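Local coordinates for organic hydroperoxide resistance protein (Legionella pneumophila, PDB 6MJN), which probably reduces organic hydroperoxides through active-site cysteines, as in other OsmC/Ohr-family peroxidases, protecting the bacterium from oxidative damage, at residues Phe57-Arg70 and Leu80-Tyr92. Numbering follows the deposited sequence.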
loop_
_atom_site.group_PDB
_atom_site.type_symbol
_atom_site.label_atom_id
_atom_site.label_comp_id
_atom_site.label_asym_id
_atom_site.label_seq_id
_atom_site.Cartn_x
_atom_site.Cartn_y
_atom_site.Cartn_z
ATOM N N PHE B 57 -0.746 -4.012 0.509
ATOM C CA PHE B 57 0.356 -3.363 -0.189
ATOM C C PHE B 57 0.747 -4.168 -1.424
ATOM O O PHE B 57 0.928 -3.603 -2.510
ATOM C CB PHE B 57 1.558 -3.210 0.754
ATOM C CG PHE B 57 2.668 -2.388 0.165
ATOM C CD1 PHE B 57 2.630 -1.004 0.269
ATOM C CD2 PHE B 57 3.701 -2.991 -0.529
ATOM C CE1 PHE B 57 3.636 -0.220 -0.282
ATOM C CE2 PHE B 57 4.703 -2.226 -1.097
ATOM C CZ PHE B 57 4.667 -0.829 -0.971
ATOM N N ALA B 58 0.803 -5.490 -1.290
ATOM C CA ALA B 58 1.123 -6.326 -2.441
ATOM C C ALA B 58 0.073 -6.170 -3.534
ATOM O O ALA B 58 0.402 -6.079 -4.723
ATOM C CB ALA B 58 1.234 -7.784 -2.016
ATOM N N ALA B 59 -1.194 -6.145 -3.154
ATOM C CA ALA B 59 -2.251 -6.042 -4.157
ATOM C C ALA B 59 -2.208 -4.691 -4.857
ATOM O O ALA B 59 -2.272 -4.620 -6.096
ATOM C CB ALA B 59 -3.608 -6.266 -3.505
ATOM N N GLY B 60 -2.146 -3.604 -4.079
ATOM C CA GLY B 60 -2.027 -2.273 -4.675
ATOM C C GLY B 60 -0.807 -2.129 -5.576
ATOM O O GLY B 60 -0.888 -1.532 -6.652
ATOM N N TYR B 61 0.339 -2.664 -5.145
ATOM C CA TYR B 61 1.564 -2.544 -5.940
ATOM C C TYR B 61 1.451 -3.315 -7.258
ATOM O O TYR B 61 1.791 -2.789 -8.325
ATOM C CB TYR B 61 2.768 -3.042 -5.130
ATOM C CG TYR B 61 4.112 -2.496 -5.552
ATOM C CD1 TYR B 61 4.250 -1.728 -6.699
ATOM C CD2 TYR B 61 5.256 -2.758 -4.797
ATOM C CE1 TYR B 61 5.482 -1.218 -7.069
ATOM C CE2 TYR B 61 6.485 -2.262 -5.163
ATOM C CZ TYR B 61 6.590 -1.495 -6.298
ATOM O OH TYR B 61 7.810 -1.009 -6.669
ATOM N N ALA B 62 0.950 -4.551 -7.211
ATOM C CA ALA B 62 0.794 -5.329 -8.448
ATOM C C ALA B 62 -0.088 -4.595 -9.448
ATOM O O ALA B 62 0.221 -4.533 -10.647
ATOM C CB ALA B 62 0.212 -6.711 -8.144
ATOM N N ALA B 63 -1.179 -4.005 -8.963
ATOM C CA ALA B 63 -2.117 -3.331 -9.849
ATOM C C ALA B 63 -1.538 -2.025 -10.356
ATOM O O ALA B 63 -1.720 -1.666 -11.524
ATOM C CB ALA B 63 -3.435 -3.087 -9.120
ATOM N N CYS B 64 -0.843 -1.295 -9.485
ATOM C CA CYS B 64 -0.255 -0.027 -9.891
ATOM C C CYS B 64 0.825 -0.254 -10.938
ATOM O O CYS B 64 0.923 0.497 -11.920
ATOM C CB CYS B 64 0.301 0.689 -8.652
ATOM S SG CYS B 64 0.892 2.343 -8.988
ATOM N N PHE B 65 1.642 -1.292 -10.751
ATOM C CA PHE B 65 2.734 -1.528 -11.680
ATOM C C PHE B 65 2.205 -2.049 -13.004
ATOM O O PHE B 65 2.705 -1.665 -14.058
ATOM C CB PHE B 65 3.759 -2.498 -11.076
ATOM C CG PHE B 65 5.119 -2.437 -11.733
ATOM C CD1 PHE B 65 5.389 -3.145 -12.910
ATOM C CD2 PHE B 65 6.135 -1.680 -11.160
ATOM C CE1 PHE B 65 6.649 -3.080 -13.503
ATOM C CE2 PHE B 65 7.382 -1.608 -11.741
ATOM C CZ PHE B 65 7.656 -2.307 -12.912
ATOM N N GLU B 66 1.179 -2.908 -12.977
ATOM C CA GLU B 66 0.557 -3.331 -14.229
ATOM C C GLU B 66 0.062 -2.127 -15.023
ATOM O O GLU B 66 0.248 -2.050 -16.245
ATOM C CB GLU B 66 -0.600 -4.292 -13.959
ATOM C CG GLU B 66 -1.181 -4.859 -15.262
ATOM C CD GLU B 66 -2.567 -5.451 -15.100
ATOM O OE1 GLU B 66 -2.965 -5.738 -13.953
ATOM O OE2 GLU B 66 -3.258 -5.632 -16.125
ATOM N N SER B 67 -0.560 -1.163 -14.340
ATOM C CA SER B 67 -1.034 0.039 -15.012
ATOM C C SER B 67 0.116 0.841 -15.606
ATOM O O SER B 67 -0.015 1.410 -16.694
ATOM C CB SER B 67 -1.832 0.897 -14.029
ATOM O OG SER B 67 -2.298 2.071 -14.654
ATOM N N ALA B 68 1.250 0.914 -14.905
ATOM C CA ALA B 68 2.380 1.686 -15.420
ATOM C C ALA B 68 2.997 1.032 -16.655
ATOM O O ALA B 68 3.448 1.731 -17.573
ATOM C CB ALA B 68 3.436 1.867 -14.333
ATOM N N ILE B 69 3.050 -0.304 -16.677
ATOM C CA ILE B 69 3.447 -1.021 -17.890
ATOM C C ILE B 69 2.521 -0.664 -19.046
ATOM O O ILE B 69 2.970 -0.339 -20.153
ATOM C CB ILE B 69 3.459 -2.541 -17.643
ATOM C CG1 ILE B 69 4.550 -2.921 -16.638
ATOM C CG2 ILE B 69 3.635 -3.282 -18.980
ATOM C CD1 ILE B 69 4.582 -4.449 -16.296
ATOM N N ARG B 70 1.207 -0.756 -18.820
ATOM C CA ARG B 70 0.269 -0.440 -19.892
ATOM C C ARG B 70 0.419 1.011 -20.340
ATOM O O ARG B 70 0.321 1.309 -21.536
ATOM C CB ARG B 70 -1.167 -0.735 -19.451
ATOM C CG ARG B 70 -1.427 -2.210 -19.202
ATOM C CD ARG B 70 -2.893 -2.516 -18.948
ATOM N NE ARG B 70 -3.101 -3.910 -18.556
ATOM C CZ ARG B 70 -3.397 -4.896 -19.403
ATOM N NH1 ARG B 70 -3.528 -4.654 -20.703
ATOM N NH2 ARG B 70 -3.566 -6.133 -18.944
ATOM N N LEU B 80 2.000 -4.244 -27.040
ATOM C CA LEU B 80 1.624 -5.110 -25.928
ATOM C C LEU B 80 0.320 -5.821 -26.224
ATOM O O LEU B 80 -0.695 -5.181 -26.508
ATOM C CB LEU B 80 1.448 -4.307 -24.639
ATOM C CG LEU B 80 2.654 -4.105 -23.753
ATOM C CD1 LEU B 80 2.207 -4.055 -22.303
ATOM C CD2 LEU B 80 3.611 -5.225 -23.992
ATOM N N GLU B 81 0.333 -7.144 -26.126
ATOM C CA GLU B 81 -0.927 -7.863 -26.237
ATOM C C GLU B 81 -1.588 -8.011 -24.871
ATOM O O GLU B 81 -2.754 -7.642 -24.705
ATOM C CB GLU B 81 -0.710 -9.232 -26.891
ATOM C CG GLU B 81 -0.094 -9.168 -28.278
ATOM C CD GLU B 81 0.133 -10.546 -28.876
ATOM O OE1 GLU B 81 -0.439 -11.525 -28.350
ATOM O OE2 GLU B 81 0.885 -10.653 -29.868
ATOM N N ASP B 82 -0.856 -8.529 -23.888
ATOM C CA ASP B 82 -1.389 -8.707 -22.544
ATOM C C ASP B 82 -0.264 -8.549 -21.524
ATOM O O ASP B 82 0.923 -8.616 -21.858
ATOM C CB ASP B 82 -2.069 -10.076 -22.395
ATOM C CG ASP B 82 -3.017 -10.137 -21.210
ATOM O OD1 ASP B 82 -3.298 -9.079 -20.602
ATOM O OD2 ASP B 82 -3.483 -11.251 -20.885
ATOM N N VAL B 83 -0.652 -8.320 -20.273
ATOM C CA VAL B 83 0.300 -8.291 -19.169
ATOM C C VAL B 83 -0.432 -8.712 -17.904
ATOM O O VAL B 83 -1.589 -8.340 -17.685
ATOM C CB VAL B 83 0.948 -6.895 -19.007
ATOM C CG1 VAL B 83 -0.112 -5.832 -18.791
ATOM C CG2 VAL B 83 1.922 -6.881 -17.829
ATOM N N SER B 84 0.238 -9.510 -17.081
ATOM C CA SER B 84 -0.192 -9.707 -15.708
ATOM C C SER B 84 0.989 -9.417 -14.798
ATOM O O SER B 84 2.153 -9.473 -15.211
ATOM C CB SER B 84 -0.726 -11.121 -15.473
ATOM O OG SER B 84 0.289 -12.073 -15.657
ATOM N N MET B 85 0.678 -9.139 -13.536
ATOM C CA MET B 85 1.662 -8.654 -12.591
ATOM C C MET B 85 1.539 -9.425 -11.284
ATOM O O MET B 85 0.443 -9.530 -10.724
ATOM C CB MET B 85 1.438 -7.163 -12.343
ATOM C CG MET B 85 2.642 -6.435 -11.873
ATOM S SD MET B 85 3.968 -6.485 -13.097
ATOM C CE MET B 85 5.266 -6.579 -11.859
ATOM N N THR B 86 2.662 -9.954 -10.819
ATOM C CA THR B 86 2.800 -10.620 -9.534
ATOM C C THR B 86 3.661 -9.739 -8.633
ATOM O O THR B 86 4.713 -9.252 -9.060
ATOM C CB THR B 86 3.470 -11.988 -9.710
ATOM O OG1 THR B 86 2.662 -12.817 -10.559
ATOM C CG2 THR B 86 3.639 -12.676 -8.380
ATOM N N SER B 87 3.220 -9.533 -7.398
ATOM C CA SER B 87 4.034 -8.864 -6.390
ATOM C C SER B 87 4.175 -9.803 -5.207
ATOM O O SER B 87 3.212 -10.456 -4.806
ATOM C CB SER B 87 3.402 -7.553 -5.924
ATOM O OG SER B 87 2.220 -7.832 -5.209
ATOM N N GLU B 88 5.377 -9.898 -4.669
ATOM C CA GLU B 88 5.599 -10.681 -3.466
ATOM C C GLU B 88 6.167 -9.745 -2.413
ATOM O O GLU B 88 7.205 -9.112 -2.638
ATOM C CB GLU B 88 6.537 -11.839 -3.742
ATOM C CG GLU B 88 6.879 -12.632 -2.501
ATOM C CD GLU B 88 7.913 -13.697 -2.797
ATOM O OE1 GLU B 88 7.661 -14.532 -3.683
ATOM O OE2 GLU B 88 8.985 -13.679 -2.161
ATOM N N VAL B 89 5.482 -9.644 -1.285
ATOM C CA VAL B 89 5.821 -8.676 -0.246
ATOM C C VAL B 89 6.152 -9.444 1.021
ATOM O O VAL B 89 5.385 -10.321 1.444
ATOM C CB VAL B 89 4.676 -7.680 -0.014
ATOM C CG1 VAL B 89 4.901 -6.866 1.290
ATOM C CG2 VAL B 89 4.551 -6.754 -1.247
ATOM N N SER B 90 7.312 -9.145 1.602
ATOM C CA SER B 90 7.749 -9.807 2.818
ATOM C C SER B 90 7.934 -8.775 3.922
ATOM O O SER B 90 8.312 -7.626 3.675
ATOM C CB SER B 90 9.058 -10.577 2.608
ATOM O OG SER B 90 8.832 -11.689 1.777
ATOM N N LEU B 91 7.670 -9.208 5.146
ATOM C CA LEU B 91 7.851 -8.387 6.325
ATOM C C LEU B 91 9.129 -8.844 7.022
ATOM O O LEU B 91 9.362 -10.056 7.170
ATOM C CB LEU B 91 6.628 -8.509 7.242
ATOM C CG LEU B 91 6.664 -7.785 8.589
ATOM C CD1 LEU B 91 6.625 -6.273 8.373
ATOM C CD2 LEU B 91 5.488 -8.234 9.449
ATOM N N TYR B 92 9.975 -7.884 7.408
ATOM C CA TYR B 92 11.210 -8.186 8.130
ATOM C C TYR B 92 11.306 -7.328 9.387
ATOM O O TYR B 92 10.809 -6.197 9.431
ATOM C CB TYR B 92 12.462 -7.934 7.259
ATOM C CG TYR B 92 12.481 -8.669 5.936
ATOM C CD1 TYR B 92 11.914 -8.103 4.792
ATOM C CD2 TYR B 92 13.075 -9.923 5.827
ATOM C CE1 TYR B 92 11.939 -8.775 3.567
ATOM C CE2 TYR B 92 13.092 -10.610 4.626
ATOM C CZ TYR B 92 12.524 -10.028 3.495
ATOM O OH TYR B 92 12.540 -10.693 2.287
#
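M85 meets A62, F65, E66 and I69 at once, a compact example of how a helix beds down on a β-strand through the residues that alternate toward it. Followed outward, its CB lies against O of A62 and CB of E66, and CG comes 3.3 Å from the same A62 oxygen. With CG anti to the backbone N (chi1 -156°) and the chain bent beyond it, SD turns in between I69 and F65, making an oblique Met-aromatic contact, 4.8 Å from the ring centroid of F65; CE ends 3.6 Å from CD1 of the same ring.

Two residues along the strand, S87 presents a hydroxyl instead of an apolar chain. Its OG donates to O of A58 at 2.6 Å, from above the carbonyl plane, while N of A62 keeps its helical bond to that oxygen from the opposite face. V89 then sets CG2 against CB of A58 and at the edge of the F57 ring.

Toward the other end V83 divides its methyls: CG2 packs on CD1 of I69, and CG1 sits over one face of the R70 guanidinium, 3.5 Å from CZ. NE and NH2 of R70 both donate to OE2 of E66, which lies in the guanidinium plane, and NH2 reaches OD1 of D82 in a weak 3.4 Å salt bridge. The same E66 oxygen accepts from N of G22 in the second subunit.

The helix thus runs roughly antiparallel, at 146°, to an edge strand of its own chain's sheet, which continues into the second subunit. Apolar contacts and one buried serine-to-carbonyl hydrogen bond make up the middle, and the arginine, set between two carboxylates, probably offsets their like charges where the contact borders the dimer interface.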